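Local coordinates for DUF3829 family protein (Bacteroides vulgatus, PDB 4YJW) that is of unknown function but folds as an elongated, all-alpha, probably lipid-anchored protein of a family itself still uncharacterised, at residues T105-L108 / Y109-Q113; I96-F99 / Y100-K104; Y76-E79 / N80-Q83; D66-F69 / V70-G74. All blocks are in the same frame, centred on the assembly; numbering follows the deposited sequence.

Contact 1 (T105-L108 / Y109-Q113)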
loop_
_atom_site.group_PDB
_atom_site.type_symbol
_atom_site.label_atom_id
_atom_site.label_comp_id
_atom_site.label_asym_id
_atom_site.label_seq_id
_atom_site.Cartn_x
_atom_site.Cartn_y
_atom_site.Cartn_z
ATOM N N THR A 105 12.541 5.443 11.585
ATOM C CA THR A 105 13.131 6.726 12.008
ATOM C C THR A 105 12.694 7.059 13.425
ATOM O O THR A 105 13.528 7.392 14.265
ATOM C CB THR A 105 12.719 7.833 11.043
ATOM O OG1 THR A 105 13.218 7.478 9.769
ATOM C CG2 THR A 105 13.286 9.199 11.430
ATOM N N TYR A 106 11.379 7.013 13.661
ATOM C CA TYR A 106 10.777 7.301 14.958
ATOM C C TYR A 106 11.410 6.437 16.044
ATOM O O TYR A 106 11.820 6.969 17.062
ATOM C CB TYR A 106 9.254 7.059 14.897
ATOM C CG TYR A 106 8.562 7.262 16.230
ATOM C CD1 TYR A 106 8.070 8.516 16.601
ATOM C CD2 TYR A 106 8.341 6.191 17.094
ATOM C CE1 TYR A 106 7.411 8.702 17.818
ATOM C CE2 TYR A 106 7.697 6.370 18.322
ATOM C CZ TYR A 106 7.225 7.624 18.670
ATOM O OH TYR A 106 6.600 7.807 19.888
ATOM N N ARG A 107 11.441 5.105 15.853
ATOM C CA ARG A 107 11.994 4.203 16.880
ATOM C C ARG A 107 13.465 4.540 17.226
ATOM O O ARG A 107 13.805 4.625 18.412
ATOM C CB ARG A 107 11.871 2.749 16.425
ATOM C CG ARG A 107 12.543 1.753 17.392
ATOM C CD ARG A 107 12.316 0.319 16.930
ATOM N NE ARG A 107 13.110 -0.615 17.736
ATOM C CZ ARG A 107 14.384 -0.909 17.496
ATOM N NH1 ARG A 107 15.023 -0.349 16.473
ATOM N NH2 ARG A 107 15.030 -1.762 18.277
ATOM N N LEU A 108 14.301 4.795 16.220
ATOM C CA LEU A 108 15.720 5.121 16.444
ATOM C C LEU A 108 15.892 6.471 17.156
ATOM O O LEU A 108 16.744 6.594 18.044
ATOM C CB LEU A 108 16.475 5.113 15.109
ATOM C CG LEU A 108 16.470 3.748 14.346
ATOM C CD1 LEU A 108 17.422 3.791 13.134
ATOM C CD2 LEU A 108 16.837 2.559 15.275
ATOM N N TYR A 109 15.052 7.455 16.799
ATOM C CA TYR A 109 15.052 8.809 17.368
ATOM C C TYR A 109 14.555 8.775 18.827
ATOM O O TYR A 109 15.043 9.555 19.650
ATOM C CB TYR A 109 14.219 9.733 16.443
ATOM C CG TYR A 109 13.498 10.903 17.083
ATOM C CD1 TYR A 109 12.202 10.758 17.577
ATOM C CD2 TYR A 109 14.019 12.191 17.004
ATOM C CE1 TYR A 109 11.494 11.846 18.086
ATOM C CE2 TYR A 109 13.332 13.283 17.537
ATOM C CZ TYR A 109 12.058 13.107 18.055
ATOM O OH TYR A 109 11.350 14.169 18.564
HETATM N N MSE A 110 13.585 7.893 19.160
HETATM C CA MSE A 110 13.144 7.780 20.559
HETATM C C MSE A 110 14.231 7.060 21.395
HETATM O O MSE A 110 14.585 7.516 22.489
HETATM C CB MSE A 110 11.809 6.986 20.669
HETATM C CG MSE A 110 10.595 7.684 20.041
HETATM SE SE MSE A 110 10.321 9.519 20.699
HETATM C CE MSE A 110 9.935 9.097 22.591
ATOM N N GLN A 111 14.732 5.922 20.888
ATOM C CA GLN A 111 15.675 5.080 21.641
ATOM C C GLN A 111 17.074 5.683 21.803
ATOM O O GLN A 111 17.778 5.277 22.732
ATOM C CB GLN A 111 15.757 3.683 21.023
ATOM C CG GLN A 111 14.443 2.930 21.301
ATOM C CD GLN A 111 14.392 1.519 20.782
ATOM O OE1 GLN A 111 15.176 1.097 19.913
ATOM N NE2 GLN A 111 13.424 0.765 21.279
ATOM N N ASP A 112 17.478 6.643 20.948
ATOM C CA ASP A 112 18.806 7.250 21.114
ATOM C C ASP A 112 18.669 8.606 21.830
ATOM O O ASP A 112 19.632 9.380 21.884
ATOM C CB ASP A 112 19.558 7.359 19.770
ATOM C CG ASP A 112 19.056 8.418 18.805
ATOM O OD1 ASP A 112 18.149 9.193 19.189
ATOM O OD2 ASP A 112 19.525 8.433 17.640
ATOM N N GLN A 113 17.449 8.903 22.348
ATOM C CA GLN A 113 17.105 10.103 23.136
ATOM C C GLN A 113 17.173 11.420 22.325
ATOM O O GLN A 113 17.185 12.501 22.932
ATOM C CB GLN A 113 18.000 10.219 24.398
ATOM C CG GLN A 113 17.869 9.048 25.365
ATOM C CD GLN A 113 18.861 9.163 26.490
ATOM O OE1 GLN A 113 18.601 9.795 27.521
ATOM N NE2 GLN A 113 20.032 8.571 26.305
HETATM O O HOH W 1 13.776 -2.362 20.873
#
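One face of the Tyr106 ring is covered by the side chain of Met110, a selenomethionine. Its CG makes a CH-pi contact, standing 3.8 Å from the ring centroid and displaced toward the rim, with Tyr106 CE2 and CZ both 3.6 Å from Met110 CG. SE follows obliquely in a Met-aromatic contact, 4.6 Å from the same centroid, kept near Tyr106 CZ and OH by the bend at chi2 (-53°). The guanidinium of Arg107 receives Gln111 OE1 over its centre, 3.2 Å from Arg107 CZ, with the amide plane turned 68° from the guanidinium plane. This face-on approach brings the oxygen's partial negative charge to the cationic group without a hydrogen bond. The N-H groups serve other partners: Arg107 NE on Leu54 O, Gln111 NE2 on Val51 O, and a water accepts from both Arg107 NH2 and Gln111 NE2. At the edge of the Tyr109 ring, near its plane, lies Tyr106 O, while Tyr109 OH is bound to Asp118 and Ala123.

The Tyr106-Met110 and Arg107-Gln111 pairs, each i to i+4, occupy the last turns of helix 79-111, where Tyr106 and Tyr109 face helix 121-159 and Arg107 and Gln111 face the loop through Val51 and Leu54. The backbone bond from Met110 N to Tyr106 O (2.9 Å) holds the first pair in step, and Gln111 N to Arg107 O (2.9 Å) the second. Asp112, the first residue to leave helical geometry, still donates from N to Leu108 O at 3.0 Å, though bent to 136°. Its OD1 is hydrogen-bonded to Ser114 OG.

Contact 2 (I96-F99 / Y100-K104)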
loop_
_atom_site.group_PDB
_atom_site.type_symbol
_atom_site.label_atom_id
_atom_site.label_comp_id
_atom_site.label_asym_id
_atom_site.label_seq_id
_atom_site.Cartn_x
_atom_site.Cartn_y
_atom_site.Cartn_z
ATOM N N ILE A 96 3.482 3.102 1.378
ATOM C CA ILE A 96 3.948 1.935 2.147
ATOM C C ILE A 96 5.356 2.202 2.609
ATOM O O ILE A 96 5.670 2.026 3.790
ATOM C CB ILE A 96 3.850 0.606 1.328
ATOM C CG1 ILE A 96 2.388 0.085 1.263
ATOM C CG2 ILE A 96 4.772 -0.495 1.925
ATOM C CD1 ILE A 96 1.725 -0.421 2.741
ATOM N N SER A 97 6.205 2.687 1.691
ATOM C CA SER A 97 7.605 2.970 2.014
ATOM C C SER A 97 7.694 4.018 3.129
ATOM O O SER A 97 8.348 3.779 4.145
ATOM C CB SER A 97 8.336 3.461 0.767
ATOM O OG SER A 97 9.704 3.677 1.072
ATOM N N ALA A 98 6.939 5.102 2.985
ATOM C CA ALA A 98 6.937 6.193 3.961
ATOM C C ALA A 98 6.448 5.703 5.320
ATOM O O ALA A 98 7.042 6.080 6.333
ATOM C CB ALA A 98 6.057 7.333 3.473
ATOM N N PHE A 99 5.349 4.915 5.351
ATOM C CA PHE A 99 4.763 4.439 6.603
ATOM C C PHE A 99 5.773 3.635 7.425
ATOM O O PHE A 99 5.961 3.913 8.620
ATOM C CB PHE A 99 3.491 3.607 6.338
ATOM C CG PHE A 99 2.766 3.251 7.619
ATOM C CD1 PHE A 99 1.946 4.182 8.257
ATOM C CD2 PHE A 99 2.927 1.990 8.205
ATOM C CE1 PHE A 99 1.258 3.837 9.438
ATOM C CE2 PHE A 99 2.274 1.661 9.402
ATOM C CZ PHE A 99 1.420 2.580 9.995
ATOM N N TYR A 100 6.444 2.667 6.798
ATOM C CA TYR A 100 7.398 1.823 7.531
ATOM C C TYR A 100 8.720 2.518 7.766
ATOM O O TYR A 100 9.290 2.353 8.841
ATOM C CB TYR A 100 7.589 0.483 6.806
ATOM C CG TYR A 100 6.381 -0.409 6.967
ATOM C CD1 TYR A 100 5.322 -0.345 6.065
ATOM C CD2 TYR A 100 6.278 -1.297 8.037
ATOM C CE1 TYR A 100 4.202 -1.144 6.206
ATOM C CE2 TYR A 100 5.160 -2.122 8.183
ATOM C CZ TYR A 100 4.132 -2.052 7.252
ATOM O OH TYR A 100 3.033 -2.856 7.351
ATOM N N GLU A 101 9.192 3.356 6.823
ATOM C CA GLU A 101 10.442 4.100 7.052
ATOM C C GLU A 101 10.265 5.142 8.176
ATOM O O GLU A 101 11.194 5.339 8.965
ATOM C CB GLU A 101 10.947 4.784 5.770
ATOM C CG GLU A 101 11.606 3.790 4.801
ATOM C CD GLU A 101 12.850 3.060 5.294
ATOM O OE1 GLU A 101 13.656 3.674 6.026
ATOM O OE2 GLU A 101 13.040 1.884 4.916
ATOM N N ASN A 102 9.097 5.842 8.218
ATOM C CA ASN A 102 8.825 6.832 9.276
ATOM C C ASN A 102 8.861 6.160 10.644
ATOM O O ASN A 102 9.401 6.744 11.581
ATOM C CB ASN A 102 7.465 7.519 9.076
ATOM C CG ASN A 102 7.444 8.562 7.997
ATOM O OD1 ASN A 102 8.486 9.043 7.539
ATOM N ND2 ASN A 102 6.238 8.923 7.539
ATOM N N TYR A 103 8.293 4.950 10.762
ATOM C CA TYR A 103 8.305 4.228 12.049
ATOM C C TYR A 103 9.750 3.833 12.415
ATOM O O TYR A 103 10.148 3.964 13.570
ATOM C CB TYR A 103 7.396 2.990 12.045
ATOM C CG TYR A 103 7.493 2.228 13.352
ATOM C CD1 TYR A 103 7.080 2.812 14.553
ATOM C CD2 TYR A 103 8.189 1.022 13.424
ATOM C CE1 TYR A 103 7.308 2.195 15.781
ATOM C CE2 TYR A 103 8.389 0.372 14.650
ATOM C CZ TYR A 103 7.951 0.966 15.825
ATOM O OH TYR A 103 8.176 0.353 17.034
ATOM N N LYS A 104 10.535 3.373 11.440
ATOM C CA LYS A 104 11.956 3.045 11.717
ATOM C C LYS A 104 12.684 4.301 12.263
ATOM O O LYS A 104 13.323 4.237 13.302
ATOM C CB LYS A 104 12.634 2.506 10.443
ATOM C CG LYS A 104 14.151 2.340 10.611
ATOM C CD LYS A 104 14.790 1.710 9.354
ATOM C CE LYS A 104 16.292 1.817 9.426
ATOM N NZ LYS A 104 16.930 1.175 8.245
#
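Ser97 O accepts a short bond from Glu101 N, 2.8 Å long with an N-H...O angle of 160°, and Ala98 O is bound just as closely by Asn102 N, also at 2.8 Å. The side-chain amide of Asn102 stays near the Ala98 carbonyl, but its ND2 is poorly aimed at that oxygen and is engaged by Glu130 instead. One residue further on, the bond from Tyr103 N to Phe99 O is weak at 3.3 Å. This stretch is the middle of helix 79-111 in an all-helical fold, and its buried flank is aromatic: Phe99 packs on helix 35-44 and Tyr100 on the loop at Gln59 and Pro60. Phe99 and Tyr100 form a T-shaped pair, centroids 5.5 Å apart and planes at 79°, in which Phe99 CD2 presents the ring edge to one face of Tyr100, toward its rim, 3.9 Å from Tyr100 CE1. With Tyr100 CG anti to its carbonyl carbon (chi1 -73°), the tyrosine ring leans back along the helix beside Ile96, whose CG2 lies 4.2 Å from Tyr100 CD1. Ile96 O sits at the edge of that ring, near its plane, and Tyr100 OH is hydrogen-bonded to Glu37.

Contact 3 (Y76-E79 / N80-Q83)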
loop_
_atom_site.group_PDB
_atom_site.type_symbol
_atom_site.label_atom_id
_atom_site.label_comp_id
_atom_site.label_asym_id
_atom_site.label_seq_id
_atom_site.Cartn_x
_atom_site.Cartn_y
_atom_site.Cartn_z
ATOM N N TYR A 76 -4.928 -2.925 -22.559
ATOM C CA TYR A 76 -6.179 -3.702 -22.580
ATOM C C TYR A 76 -7.202 -2.939 -21.715
ATOM O O TYR A 76 -8.399 -2.986 -21.992
ATOM C CB TYR A 76 -6.008 -5.175 -22.129
ATOM C CG TYR A 76 -5.028 -5.419 -21.008
ATOM C CD1 TYR A 76 -5.436 -5.393 -19.679
ATOM C CD2 TYR A 76 -3.703 -5.743 -21.276
ATOM C CE1 TYR A 76 -4.539 -5.636 -18.644
ATOM C CE2 TYR A 76 -2.788 -5.947 -20.248
ATOM C CZ TYR A 76 -3.210 -5.897 -18.932
ATOM O OH TYR A 76 -2.302 -6.082 -17.912
ATOM N N PHE A 77 -6.716 -2.168 -20.715
ATOM C CA PHE A 77 -7.558 -1.271 -19.932
ATOM C C PHE A 77 -7.739 0.000 -20.722
ATOM O O PHE A 77 -6.819 0.396 -21.446
ATOM C CB PHE A 77 -6.914 -0.929 -18.575
ATOM C CG PHE A 77 -6.803 -2.049 -17.570
ATOM C CD1 PHE A 77 -7.938 -2.578 -16.962
ATOM C CD2 PHE A 77 -5.564 -2.549 -17.199
ATOM C CE1 PHE A 77 -7.830 -3.594 -16.004
ATOM C CE2 PHE A 77 -5.458 -3.556 -16.233
ATOM C CZ PHE A 77 -6.591 -4.080 -15.655
ATOM N N SER A 78 -8.870 0.691 -20.536
ATOM C CA SER A 78 -9.089 1.997 -21.146
ATOM C C SER A 78 -8.008 2.944 -20.640
ATOM O O SER A 78 -7.472 2.710 -19.549
ATOM C CB SER A 78 -10.472 2.525 -20.780
ATOM O OG SER A 78 -10.505 2.936 -19.421
ATOM N N GLU A 79 -7.693 4.003 -21.398
ATOM C CA GLU A 79 -6.676 4.971 -20.988
ATOM C C GLU A 79 -7.009 5.550 -19.606
ATOM O O GLU A 79 -6.104 5.696 -18.783
ATOM C CB GLU A 79 -6.505 6.085 -22.050
ATOM C CG GLU A 79 -5.443 7.138 -21.738
ATOM C CD GLU A 79 -4.033 6.693 -21.373
ATOM O OE1 GLU A 79 -3.661 5.533 -21.660
ATOM O OE2 GLU A 79 -3.288 7.531 -20.818
ATOM N N ASN A 80 -8.306 5.811 -19.328
ATOM C CA ASN A 80 -8.728 6.334 -18.030
ATOM C C ASN A 80 -8.450 5.335 -16.899
ATOM O O ASN A 80 -7.845 5.713 -15.895
ATOM C CB ASN A 80 -10.204 6.706 -18.044
ATOM C CG ASN A 80 -10.634 7.427 -16.793
ATOM O OD1 ASN A 80 -10.149 8.519 -16.470
ATOM N ND2 ASN A 80 -11.533 6.812 -16.044
ATOM N N ASP A 81 -8.884 4.066 -17.066
ATOM C CA ASP A 81 -8.672 3.012 -16.053
ATOM C C ASP A 81 -7.189 2.737 -15.846
ATOM O O ASP A 81 -6.763 2.543 -14.706
ATOM C CB ASP A 81 -9.428 1.728 -16.428
ATOM C CG ASP A 81 -10.939 1.860 -16.281
ATOM O OD1 ASP A 81 -11.388 2.638 -15.410
ATOM O OD2 ASP A 81 -11.666 1.188 -17.035
ATOM N N ARG A 82 -6.412 2.738 -16.948
ATOM C CA ARG A 82 -4.963 2.523 -16.940
ATOM C C ARG A 82 -4.280 3.600 -16.088
ATOM O O ARG A 82 -3.443 3.275 -15.238
ATOM C CB ARG A 82 -4.436 2.551 -18.390
ATOM C CG ARG A 82 -3.012 2.056 -18.560
ATOM C CD ARG A 82 -2.528 2.276 -19.979
ATOM N NE ARG A 82 -1.284 1.557 -20.238
ATOM C CZ ARG A 82 -0.548 1.689 -21.336
ATOM N NH1 ARG A 82 -0.915 2.531 -22.295
ATOM N NH2 ARG A 82 0.564 0.982 -21.484
ATOM N N GLN A 83 -4.657 4.888 -16.304
ATOM C CA GLN A 83 -4.092 6.018 -15.553
ATOM C C GLN A 83 -4.468 5.959 -14.066
ATOM O O GLN A 83 -3.606 6.157 -13.202
ATOM C CB GLN A 83 -4.518 7.363 -16.152
ATOM C CG GLN A 83 -3.798 7.714 -17.465
ATOM C CD GLN A 83 -2.287 7.571 -17.404
ATOM O OE1 GLN A 83 -1.603 8.141 -16.542
ATOM N NE2 GLN A 83 -1.739 6.792 -18.320
HETATM O O HOH W 2 -10.783 -0.560 -18.900
#
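The polar bonds centre on Ser78 and Asp81. Ser78 OG accepts from Asp81 N at 3.1 Å, nearly straight at 166°, and gives a weak bond back to Asp81 OD2 at 3.2 Å. The hydroxyl is placed for this by chi1 of 73°, which sets OG between the serine's own N and carbonyl carbon. A water accepts from Ser78 N (2.8 Å) and donates to Asp81 OD2 (2.7 Å). Backbone bonds of the first helical turn run from Arg82 N to Ser78 O at 2.8 Å and from Gln83 N to Glu79 O at 3.0 Å.

Ser78 is thus the N-cap of helix 79-111 and Asp81 its N3 residue, arranged much like a capping box in which water replaces the direct bond from the carboxylate to the N-cap amide. The aspartate's negative charge is likely to suit the positive end of the helix dipole. With an alanine in place of Asp81, the Ser78 hydroxyl would probably be left without its acceptor and the water without a carboxylate to bridge to, although the cap bond from the backbone amide to OG would remain.

Among charged and amide groups, Gln83 NE2 makes a weak, bent bond to Glu79 OE2 (3.0 Å), the carboxylate and amide planes lying 35° apart. Arg82, modelled in two conformers, directs NE to Pro73 O.

Apolar packing comes from Phe77, whose CB lies 4.2 Å from Asp81 CB across the helix start. Its ring packs on Leu148 and Ile151 of helix 121-159 and meets Tyr21 edge-to-face, while the bridging water lies at its edge.

Contact 4 (D66-F69 / V70-G74)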
loop_
_atom_site.group_PDB
_atom_site.type_symbol
_atom_site.label_atom_id
_atom_site.label_comp_id
_atom_site.label_asym_id
_atom_site.label_seq_id
_atom_site.Cartn_x
_atom_site.Cartn_y
_atom_site.Cartn_z
ATOM N N ASP A 66 5.722 -9.070 -9.617
ATOM C CA ASP A 66 4.289 -8.746 -9.449
ATOM C C ASP A 66 4.077 -7.230 -9.323
ATOM O O ASP A 66 3.100 -6.697 -9.856
ATOM C CB ASP A 66 3.697 -9.449 -8.221
ATOM C CG ASP A 66 3.415 -10.934 -8.421
ATOM O OD1 ASP A 66 3.543 -11.418 -9.569
ATOM O OD2 ASP A 66 3.056 -11.601 -7.436
ATOM N N THR A 67 4.999 -6.538 -8.633
ATOM C CA THR A 67 4.981 -5.077 -8.451
ATOM C C THR A 67 5.073 -4.405 -9.828
ATOM O O THR A 67 4.278 -3.514 -10.123
ATOM C CB THR A 67 6.121 -4.633 -7.507
ATOM O OG1 THR A 67 5.913 -5.234 -6.230
ATOM C CG2 THR A 67 6.154 -3.131 -7.308
ATOM N N VAL A 68 6.027 -4.841 -10.656
ATOM C CA VAL A 68 6.204 -4.304 -12.015
ATOM C C VAL A 68 4.912 -4.510 -12.831
ATOM O O VAL A 68 4.458 -3.587 -13.528
ATOM C CB VAL A 68 7.423 -4.937 -12.732
ATOM C CG1 VAL A 68 7.482 -4.516 -14.202
ATOM C CG2 VAL A 68 8.721 -4.589 -12.011
ATOM N N PHE A 69 4.332 -5.718 -12.746
ATOM C CA PHE A 69 3.146 -6.055 -13.513
ATOM C C PHE A 69 1.974 -5.139 -13.157
ATOM O O PHE A 69 1.349 -4.586 -14.065
ATOM C CB PHE A 69 2.762 -7.542 -13.343
ATOM C CG PHE A 69 1.674 -8.024 -14.286
ATOM C CD1 PHE A 69 1.937 -8.221 -15.638
ATOM C CD2 PHE A 69 0.405 -8.345 -13.808
ATOM C CE1 PHE A 69 0.938 -8.684 -16.504
ATOM C CE2 PHE A 69 -0.587 -8.807 -14.672
ATOM C CZ PHE A 69 -0.324 -8.954 -16.016
ATOM N N VAL A 70 1.698 -4.943 -11.861
ATOM C CA VAL A 70 0.536 -4.136 -11.472
ATOM C C VAL A 70 0.814 -2.623 -11.624
ATOM O O VAL A 70 -0.135 -1.852 -11.765
ATOM C CB VAL A 70 -0.007 -4.469 -10.071
ATOM C CG1 VAL A 70 -0.489 -5.927 -10.003
ATOM C CG2 VAL A 70 1.004 -4.141 -8.953
ATOM N N SER A 71 2.097 -2.207 -11.549
ATOM C CA SER A 71 2.481 -0.787 -11.650
ATOM C C SER A 71 2.349 -0.272 -13.054
ATOM O O SER A 71 2.243 0.939 -13.244
ATOM C CB SER A 71 3.931 -0.590 -11.204
ATOM O OG SER A 71 4.054 -0.786 -9.811
ATOM N N ASN A 72 2.393 -1.174 -14.042
ATOM C CA ASN A 72 2.337 -0.831 -15.458
ATOM C C ASN A 72 1.145 -1.521 -16.147
ATOM O O ASN A 72 1.350 -2.382 -17.016
ATOM C CB ASN A 72 3.667 -1.194 -16.145
ATOM C CG ASN A 72 4.865 -0.541 -15.514
ATOM O OD1 ASN A 72 5.551 -1.137 -14.680
ATOM N ND2 ASN A 72 5.104 0.720 -15.843
ATOM N N PRO A 73 -0.120 -1.135 -15.805
ATOM C CA PRO A 73 -1.275 -1.757 -16.482
ATOM C C PRO A 73 -1.203 -1.557 -17.993
ATOM O O PRO A 73 -0.768 -0.502 -18.447
ATOM C CB PRO A 73 -2.484 -1.035 -15.872
ATOM C CG PRO A 73 -1.952 0.204 -15.265
ATOM C CD PRO A 73 -0.563 -0.119 -14.824
ATOM N N GLY A 74 -1.542 -2.600 -18.740
ATOM C CA GLY A 74 -1.489 -2.617 -20.195
ATOM C C GLY A 74 -2.584 -1.819 -20.872
ATOM O O GLY A 74 -3.494 -1.304 -20.210
HETATM O O HOH W 3 0.927 -5.052 -16.740
#
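With chi1 at -70°, Ser71 OG lies anti to the serine's own carbonyl carbon and swings back along the helix to Thr67 O, donating a bond of 2.8 Å. It arrives from above the carbonyl plane, 42° out of it, whereas Ser71 N reaches the same oxygen from the opposite face at 2.9 Å. Thr67 O is therefore gripped twice by one residue. Val70 uses its first torsion differently: CG2 falls between N and the carbonyl carbon, which brings it against the preceding turn, 3.4 Å from Asp66 O, while Val70 N bonds to that carbonyl at 3.0 Å.

These residues form the C-terminal end of helix 64-71, a short helix packed between helix 10-32 and helix 79-111. Val70 is buried on Tyr89 and Thr24, and Ser71 touches Phe93, while Thr67 OG1 is bound to Ser63 O. Helical bonding fades at Asn72, whose N makes a weak bond to Val68 O at 3.2 Å. Replacing Ser71 with an alanine would probably leave Thr67 O with the backbone amide of this residue but without the second donor on the other face of its plane.

The i+4 residue of Phe69 is Pro73, which has no N-H to give Phe69 O. A water takes up the role, donating to Phe69 O and to Asn72 O, each at 2.7 Å, and lying over one face of the Phe69 ring. The chemistry implies a helix end at which a hydroxyl supplements the amide on one carbonyl and water stands in for the N-H that proline lacks on another.

All four contacts are local, each closing only a turn or two of continuous chain, and they run in series without nesting or crossing. From the N terminus, contact 4 ends helix 64-71 and leads into the loop that contact 3 closes by starting helix 79-111. These two touch, through a probable hydrogen bond from Arg82 NE to Pro73 O (2.8 Å) and the packing of Tyr76 OH on Phe69 CZ, so the linker is held to the helices at both its ends. Contact 2 follows in the middle of helix 79-111 and adjoins contact 1 at its far end, ahead of helix 114-117. Contacts 3 and 1 thus mark its two ends, their centres about 43 Å apart.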